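Local coordinates for DNA polymerase II large subunit (Pyrococcus horikoshii, PDB 7OEC), which carries the intein crystallised here, which probably excises itself from the polymerase precursor by protein splicing and joins the flanking segments, at residues Q20-L24 / K25-E29; V107-A111 / F112-E116. The protein carries 2 engineered substitutions. All coordinates share one frame; numbering follows the deposited sequence.

Contacts 1 and 2 mark two strand exits in the mostly beta-stranded intein splicing domain. Residues 20-29 turn from strand 18-23 into helix 24-29; residues 107-116 leave strand 105-110 through a short 3-10 turn. They lie on opposite sides of the chain's centre, with their centres 25 Å apart and their nearest atoms about 14 Å apart, so neither touches the other. The two share a local solution: in each, a glutamate three residues further along turns its carboxylate back to a backbone N-H at the strand end. A sulfate, probably from the crystallisation liquor, lies about 6 Å from the Tyr-28 side chain of contact 1.

Contact 1. Residues Q20-L24 / K25-E29; sequences QRVTL and KELYE
Thr-23 and Glu-26 trade side-chain-to-backbone bonds where the strand becomes a helix. Thr-23 OG1 accepts from Glu-26 N at 3.0 Å; the hydroxyl is set for this by chi1 of 63°, tucking it between N and C. In return Glu-26 OE1 takes Thr-23 N at 2.9 Å in a nearly straight bond (167°), met on the anti side of the carboxylate and somewhat out of its plane. The extended Glu-26 chain runs back alongside the strand end, its CG 3.1 Å from Thr-23 OG1. This exchange is a capping box with Thr-23 as N-cap, and it accompanies a right-angled turn, the strand and helix axes being 91° apart. Thr-23 O then accepts from Leu-27 N at 2.8 Å, opening the helical bonding.

The tight side is apolar. Val-22 CG2 meets Leu-27 CB at 4.0 Å, the two chains crossing almost perpendicularly, while Leu-24 and Leu-27 touch through their CD2 methyls at 4.1 Å. Strands 61-74 and 147-153 pack on this side, Ile-67 and Leu-151 against Leu-27 and Phe-149 against Leu-24. The solvent side is looser: exposed Lys-25 touches Phe-149 but its extended chain runs off from the turn, and Glu-26, though bonded, is exposed.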
# COMPACT_ATOMS: atom_id res chain seq x y z
N GLN A 20 -8.42 -4.57 11.18
CA GLN A 20 -8.86 -3.20 11.04
C GLN A 20 -7.96 -2.44 10.11
O GLN A 20 -6.90 -2.92 9.73
CB GLN A 20 -8.77 -2.49 12.35
CG GLN A 20 -7.44 -2.55 12.91
CD GLN A 20 -7.56 -2.36 14.37
OE1 GLN A 20 -7.71 -3.32 15.14
NE2 GLN A 20 -7.58 -1.10 14.78
N ARG A 21 -8.38 -1.22 9.81
CA ARG A 21 -7.63 -0.35 8.94
C ARG A 21 -7.05 0.78 9.77
O ARG A 21 -7.74 1.34 10.63
CB ARG A 21 -8.49 0.20 7.80
CG ARG A 21 -8.67 -0.78 6.72
CD ARG A 21 -9.33 -0.05 5.58
NE ARG A 21 -10.23 -1.01 5.05
CZ ARG A 21 -11.25 -0.75 4.27
NH1 ARG A 21 -11.94 -1.81 3.93
NH2 ARG A 21 -11.58 0.51 3.90
N VAL A 22 -5.78 1.10 9.54
CA VAL A 22 -5.17 2.27 10.15
C VAL A 22 -4.52 3.08 9.05
O VAL A 22 -4.16 2.54 8.01
CB VAL A 22 -4.13 1.92 11.23
CG1 VAL A 22 -4.77 1.15 12.36
CG2 VAL A 22 -3.03 1.11 10.64
N THR A 23 -4.36 4.38 9.26
CA THR A 23 -3.60 5.11 8.25
C THR A 23 -2.12 4.79 8.41
O THR A 23 -1.67 4.32 9.45
CB THR A 23 -3.77 6.62 8.38
OG1 THR A 23 -3.24 7.03 9.62
CG2 THR A 23 -5.23 7.05 8.23
N LEU A 24 -1.35 5.07 7.36
CA LEU A 24 0.09 4.84 7.46
C LEU A 24 0.72 5.74 8.51
O LEU A 24 1.66 5.34 9.19
CB LEU A 24 0.74 5.06 6.10
CG LEU A 24 0.69 3.90 5.15
CD1 LEU A 24 1.26 4.29 3.88
CD2 LEU A 24 1.50 2.81 5.71
N LYS A 25 0.24 6.98 8.62
CA LYS A 25 0.73 7.83 9.71
C LYS A 25 0.44 7.22 11.09
O LYS A 25 1.31 7.21 11.98
CB LYS A 25 0.16 9.24 9.55
CG LYS A 25 0.72 10.21 10.60
CD LYS A 25 0.26 11.63 10.32
CE LYS A 25 0.31 12.44 11.61
NZ LYS A 25 -0.57 13.70 11.56
N GLU A 26 -0.79 6.70 11.30
CA GLU A 26 -1.12 6.02 12.56
C GLU A 26 -0.27 4.78 12.75
O GLU A 26 0.20 4.49 13.87
CB GLU A 26 -2.60 5.61 12.58
CG GLU A 26 -3.55 6.75 12.66
CD GLU A 26 -5.03 6.29 12.56
OE1 GLU A 26 -5.40 5.33 11.79
OE2 GLU A 26 -5.82 6.93 13.27
N LEU A 27 -0.04 4.04 11.67
CA LEU A 27 0.81 2.86 11.75
C LEU A 27 2.21 3.24 12.23
O LEU A 27 2.78 2.59 13.11
CB LEU A 27 0.86 2.14 10.40
CG LEU A 27 1.69 0.85 10.34
CD1 LEU A 27 1.03 -0.16 11.25
CD2 LEU A 27 1.81 0.35 8.95
N TYR A 28 2.78 4.30 11.65
CA TYR A 28 4.09 4.77 12.06
C TYR A 28 4.11 5.06 13.55
O TYR A 28 5.08 4.73 14.25
CB TYR A 28 4.45 6.00 11.20
CG TYR A 28 5.83 6.51 11.48
CD1 TYR A 28 6.94 5.89 10.95
CD2 TYR A 28 6.00 7.61 12.27
CE1 TYR A 28 8.16 6.32 11.23
CE2 TYR A 28 7.23 8.08 12.56
CZ TYR A 28 8.32 7.42 12.04
OH TYR A 28 9.60 7.83 12.31
N GLU A 29 3.03 5.66 14.05
CA GLU A 29 2.92 6.01 15.46
C GLU A 29 2.69 4.82 16.38
O GLU A 29 2.78 4.98 17.60
CB GLU A 29 1.77 7.00 15.62
CG GLU A 29 2.05 8.31 14.92
CD GLU A 29 0.79 9.21 14.75
OE1 GLU A 29 -0.35 8.78 15.09
OE2 GLU A 29 0.98 10.35 14.23

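Contact 2. Residues V107-A111 / F112-E116; sequences VEKRA and FEVRE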
# COMPACT_ATOMS: atom_id res chain seq x y z
N VAL A 107 1.28 -8.07 -12.78
CA VAL A 107 2.40 -7.37 -13.38
C VAL A 107 2.77 -6.21 -12.46
O VAL A 107 1.90 -5.42 -12.05
CB VAL A 107 1.97 -6.83 -14.75
CG1 VAL A 107 3.09 -6.05 -15.34
CG2 VAL A 107 1.59 -7.94 -15.67
N GLU A 108 4.06 -6.09 -12.16
CA GLU A 108 4.56 -5.02 -11.31
C GLU A 108 5.12 -3.92 -12.21
O GLU A 108 6.13 -4.12 -12.89
CB GLU A 108 5.62 -5.57 -10.36
CG GLU A 108 6.16 -4.53 -9.39
CD GLU A 108 7.24 -5.07 -8.43
OE1 GLU A 108 7.29 -6.29 -8.18
OE2 GLU A 108 8.08 -4.28 -7.96
N LYS A 109 4.45 -2.77 -12.22
CA LYS A 109 4.79 -1.61 -13.03
C LYS A 109 5.13 -0.44 -12.12
O LYS A 109 4.52 -0.29 -11.07
CB LYS A 109 3.55 -1.10 -13.80
CG LYS A 109 3.02 -2.02 -14.85
CD LYS A 109 1.91 -1.40 -15.69
CE LYS A 109 1.47 -2.37 -16.78
NZ LYS A 109 0.63 -1.69 -17.77
N ARG A 110 6.03 0.44 -12.55
CA ARG A 110 6.15 1.70 -11.83
C ARG A 110 4.87 2.50 -12.01
O ARG A 110 4.21 2.41 -13.04
CB ARG A 110 7.35 2.51 -12.33
CG ARG A 110 8.67 1.84 -11.97
CD ARG A 110 9.86 2.46 -12.66
NE ARG A 110 9.85 2.20 -14.10
CZ ARG A 110 10.81 2.55 -14.95
NH1 ARG A 110 11.90 3.21 -14.52
NH2 ARG A 110 10.69 2.25 -16.25
N ALA A 111 4.52 3.29 -11.00
CA ALA A 111 3.23 3.97 -11.02
C ALA A 111 3.06 4.79 -12.28
O ALA A 111 1.96 4.81 -12.85
CB ALA A 111 3.10 4.85 -9.78
N PHE A 112 4.11 5.46 -12.76
CA PHE A 112 3.96 6.33 -13.93
C PHE A 112 3.74 5.55 -15.23
O PHE A 112 3.37 6.17 -16.24
CB PHE A 112 5.15 7.30 -14.11
CG PHE A 112 6.43 6.64 -14.56
CD1 PHE A 112 6.71 6.44 -15.92
CD2 PHE A 112 7.36 6.22 -13.64
CE1 PHE A 112 7.88 5.82 -16.32
CE2 PHE A 112 8.52 5.58 -14.03
CZ PHE A 112 8.78 5.38 -15.38
N GLU A 113 3.93 4.24 -15.21
CA GLU A 113 3.68 3.40 -16.37
C GLU A 113 2.28 2.78 -16.39
O GLU A 113 1.91 2.17 -17.40
CB GLU A 113 4.66 2.23 -16.38
CG GLU A 113 6.12 2.57 -16.48
CD GLU A 113 7.08 1.32 -16.20
OE1 GLU A 113 6.83 0.36 -15.36
OE2 GLU A 113 8.15 1.32 -16.85
N VAL A 114 1.53 2.90 -15.29
CA VAL A 114 0.16 2.39 -15.28
C VAL A 114 -0.66 3.22 -16.25
O VAL A 114 -0.44 4.43 -16.40
CB VAL A 114 -0.39 2.46 -13.84
CG1 VAL A 114 -1.86 2.01 -13.77
CG2 VAL A 114 0.42 1.56 -12.90
N ARG A 115 -1.64 2.57 -16.90
CA ARG A 115 -2.49 3.21 -17.89
C ARG A 115 -3.95 3.05 -17.53
O ARG A 115 -4.35 2.05 -16.92
CB ARG A 115 -2.27 2.62 -19.28
CG ARG A 115 -0.81 2.85 -19.82
CD ARG A 115 -0.58 4.35 -20.08
NE ARG A 115 0.78 4.73 -20.46
CZ ARG A 115 1.70 5.28 -19.65
NH1 ARG A 115 1.45 5.53 -18.36
NH2 ARG A 115 2.90 5.59 -20.15
N GLU A 116 -4.75 4.03 -17.94
CA GLU A 116 -6.19 3.87 -17.86
C GLU A 116 -6.58 2.56 -18.54
O GLU A 116 -6.08 2.22 -19.62
CB GLU A 116 -6.91 5.03 -18.52
CG GLU A 116 -6.92 6.26 -17.71
CD GLU A 116 -7.64 7.41 -18.46
OE1 GLU A 116 -8.30 7.16 -19.50
OE2 GLU A 116 -7.52 8.56 -18.02
O HOH W 1 0.40 6.35 -14.46
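Glu-113 OE2 is gripped twice by the guanidinium of Arg-110: NH2 donates to it at 2.8 Å in a salt bridge, and NE adds a weak bond at 3.4 Å. The oxygen sits at the guanidinium's edge, near its plane, yet the carboxylate itself is turned 83° against that plane, so NH2 comes from above the carboxylate rather than within it. The other carboxylate oxygen, Glu-113 OE1, accepts from Arg-110 N at 2.9 Å, again from above the plane. One side chain thereby holds both the backbone and the tip of Arg-110, which would limit the carboxylate's rotation.

Phe-112 lies alongside Arg-110, pointing the same way. Its CZ stands over the centre of the guanidinium, 3.5 Å from Arg-110 CZ, but the planes are 56° apart, so this is no parallel stack. A bend at chi3 (-69°) brings the guanidinium under Phe-112 CZ with Glu-113 OE2 at its edge.

Further along, Arg-115 NH1 donates to both Phe-112 O and Val-114 O. A water donates to Ala-111 O at 2.7 Å and to Val-114 O, bridging the turn. Lys-109 runs extended past Val-114, and its NZ is held by Asn-118. Ala-111 and Val-114 both pack on Phe-82 of strand 79-84.

Glu-113 N donates to Arg-110 O at 2.9 Å and Val-114 N to Ala-111 O at 3.1 Å; two successive bonds from each residue to the third before it define a short 3-10 turn, which here ends the hairpin of strands 97-102 and 105-110.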